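Long-range contact in fructooligosaccharide ABC transporter substrate-binding protein FusA (Streptococcus pneumoniae, PDB 5G61), which binds fructooligosaccharides, preferring tetrasaccharides and longer chains, as the solute-binding subunit of the FusABC-MsmK import complex: residues Gln294-Arg299 against Tyr415-Asn420. Numbering follows the deposited sequence.
Sequences QKHVAR and YMSNVN
Arg299 NH1 reaches two successive backbone carbonyls, bonding to Asn418 O at 3.0 Å and, more weakly, since the N-H...O angle is only 135°, to Val419 O at 2.8 Å. Both oxygens lie at the guanidinium edge; the chain bends by rotation about CG-CD (chi3 74°) to bring that edge round, and a guanidinium, with several N-H groups ending a long chain, suits an irregular backbone. Nearer its base, Arg299 CG rests on Met416 SD at 3.9 Å, the two side chains crossing almost perpendicularly. Val297 N donates to Tyr415 O at 3.0 Å, while Val297 CG2 packs on Tyr415 CB; Val297 is buried and also touches Val135 and Val287, so a compact apolar side chain suits it. At the other end, extended Lys295 lays CE over one face of the Tyr415 ring, 4.0 Å from its centroid, in a CH-pi contact, and its NZ donates to Tyr415 OH at 3.1 Å. A water joins His296 ND1 to Ser417 OG. Asn418 ND2 bonds to Val212 O, its side chain about 7 Å from that of Asp219, a ligand of the second calcium site. Beside that site, two irregular loops, after strand 282-284 and helix 399-412, pack together at an inverse gamma turn centred on Met416.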
loop_
_atom_site.group_PDB
_atom_site.type_symbol
_atom_site.label_atom_id
_atom_site.label_comp_id
_atom_site.label_asym_id
_atom_site.label_seq_id
_atom_site.Cartn_x
_atom_site.Cartn_y
_atom_site.Cartn_z
ATOM N N GLN A 294 -18.104 -19.939 -6.361
ATOM C CA GLN A 294 -16.936 -19.367 -5.703
ATOM C C GLN A 294 -17.299 -17.994 -5.157
ATOM O O GLN A 294 -17.930 -17.180 -5.839
ATOM C CB GLN A 294 -15.761 -19.243 -6.671
ATOM C CG GLN A 294 -15.444 -20.491 -7.441
ATOM C CD GLN A 294 -15.982 -20.421 -8.848
ATOM O OE1 GLN A 294 -17.147 -20.079 -9.069
ATOM N NE2 GLN A 294 -15.126 -20.720 -9.814
ATOM N N LYS A 295 -16.950 -17.756 -3.905
ATOM C CA LYS A 295 -17.230 -16.463 -3.289
ATOM C C LYS A 295 -16.164 -16.323 -2.212
ATOM O O LYS A 295 -16.264 -16.955 -1.148
ATOM C CB LYS A 295 -18.640 -16.385 -2.731
ATOM C CG LYS A 295 -19.164 -14.987 -2.561
ATOM C CD LYS A 295 -20.594 -14.973 -2.012
ATOM C CE LYS A 295 -21.028 -13.541 -1.695
ATOM N NZ LYS A 295 -22.423 -13.466 -1.231
ATOM N N HIS A 296 -15.136 -15.536 -2.534
ATOM C CA HIS A 296 -13.906 -15.461 -1.772
ATOM C C HIS A 296 -13.354 -14.041 -1.817
ATOM O O HIS A 296 -13.566 -13.302 -2.782
ATOM C CB HIS A 296 -12.889 -16.445 -2.331
ATOM C CG HIS A 296 -11.667 -16.630 -1.482
ATOM N ND1 HIS A 296 -11.711 -17.153 -0.204
ATOM C CD2 HIS A 296 -10.358 -16.423 -1.756
ATOM C CE1 HIS A 296 -10.483 -17.244 0.279
ATOM N NE2 HIS A 296 -9.641 -16.811 -0.645
ATOM N N VAL A 297 -12.639 -13.665 -0.765
ATOM C CA VAL A 297 -11.789 -12.486 -0.790
ATOM C C VAL A 297 -10.380 -12.933 -0.434
ATOM O O VAL A 297 -10.143 -13.460 0.656
ATOM C CB VAL A 297 -12.268 -11.390 0.171
ATOM C CG1 VAL A 297 -11.282 -10.258 0.167
ATOM C CG2 VAL A 297 -13.638 -10.893 -0.236
ATOM N N ALA A 298 -9.449 -12.732 -1.349
ATOM C CA ALA A 298 -8.068 -13.034 -1.029
ATOM C C ALA A 298 -7.527 -11.998 -0.042
ATOM O O ALA A 298 -7.878 -10.813 -0.076
ATOM C CB ALA A 298 -7.229 -13.103 -2.301
ATOM N N ARG A 299 -6.722 -12.463 0.896
ATOM C CA ARG A 299 -6.111 -11.547 1.832
ATOM C C ARG A 299 -4.803 -11.058 1.234
ATOM O O ARG A 299 -4.015 -11.841 0.682
ATOM C CB ARG A 299 -5.883 -12.209 3.191
ATOM C CG ARG A 299 -7.166 -12.522 3.941
ATOM C CD ARG A 299 -6.917 -13.358 5.200
ATOM N NE ARG A 299 -6.326 -12.603 6.300
ATOM C CZ ARG A 299 -5.902 -13.140 7.447
ATOM N NH1 ARG A 299 -5.989 -14.440 7.641
ATOM N NH2 ARG A 299 -5.366 -12.378 8.393
ATOM N N TYR A 415 -15.877 -13.352 3.947
ATOM C CA TYR A 415 -15.461 -14.157 2.811
ATOM C C TYR A 415 -13.960 -14.402 2.791
ATOM O O TYR A 415 -13.437 -14.984 1.821
ATOM C CB TYR A 415 -15.973 -13.508 1.528
ATOM C CG TYR A 415 -17.485 -13.471 1.580
ATOM C CD1 TYR A 415 -18.217 -14.662 1.534
ATOM C CD2 TYR A 415 -18.184 -12.274 1.733
ATOM C CE1 TYR A 415 -19.623 -14.664 1.618
ATOM C CE2 TYR A 415 -19.599 -12.261 1.810
ATOM C CZ TYR A 415 -20.305 -13.461 1.751
ATOM O OH TYR A 415 -21.688 -13.482 1.828
ATOM N N MET A 416 -13.267 -14.041 3.877
ATOM C CA MET A 416 -11.854 -14.365 4.034
ATOM C C MET A 416 -11.742 -15.741 4.680
ATOM O O MET A 416 -11.591 -15.881 5.887
ATOM C CB MET A 416 -11.155 -13.288 4.848
ATOM C CG MET A 416 -11.370 -11.870 4.293
ATOM S SD MET A 416 -10.337 -10.663 5.165
ATOM C CE MET A 416 -11.116 -9.105 4.709
ATOM N N SER A 417 -11.807 -16.776 3.839
ATOM C CA SER A 417 -11.730 -18.155 4.301
ATOM C C SER A 417 -10.332 -18.595 4.743
ATOM O O SER A 417 -10.204 -19.634 5.397
ATOM C CB SER A 417 -12.167 -19.082 3.192
ATOM O OG SER A 417 -13.417 -18.692 2.695
ATOM N N ASN A 418 -9.288 -17.891 4.351
ATOM C CA ASN A 418 -7.930 -18.277 4.725
ATOM C C ASN A 418 -7.662 -17.801 6.152
ATOM O O ASN A 418 -7.727 -16.598 6.440
ATOM C CB ASN A 418 -6.905 -17.689 3.748
ATOM C CG ASN A 418 -7.058 -18.233 2.310
ATOM O OD1 ASN A 418 -8.068 -17.980 1.635
ATOM N ND2 ASN A 418 -6.044 -18.943 1.831
ATOM N N VAL A 419 -7.410 -18.750 7.051
ATOM C CA VAL A 419 -7.108 -18.407 8.437
ATOM C C VAL A 419 -5.829 -17.585 8.526
ATOM O O VAL A 419 -5.726 -16.663 9.346
ATOM C CB VAL A 419 -7.007 -19.685 9.291
ATOM C CG1 VAL A 419 -6.762 -19.329 10.747
ATOM C CG2 VAL A 419 -8.274 -20.491 9.165
ATOM N N ASN A 420 -4.833 -17.898 7.698
ATOM C CA ASN A 420 -3.552 -17.199 7.757
ATOM C C ASN A 420 -3.269 -16.493 6.450
ATOM O O ASN A 420 -3.648 -16.977 5.375
ATOM C CB ASN A 420 -2.382 -18.146 8.039
ATOM C CG ASN A 420 -2.510 -18.839 9.370
ATOM O OD1 ASN A 420 -2.590 -20.067 9.430
ATOM N ND2 ASN A 420 -2.547 -18.059 10.448
HETATM O O HOH W 1 -14.550 -18.181 0.068
#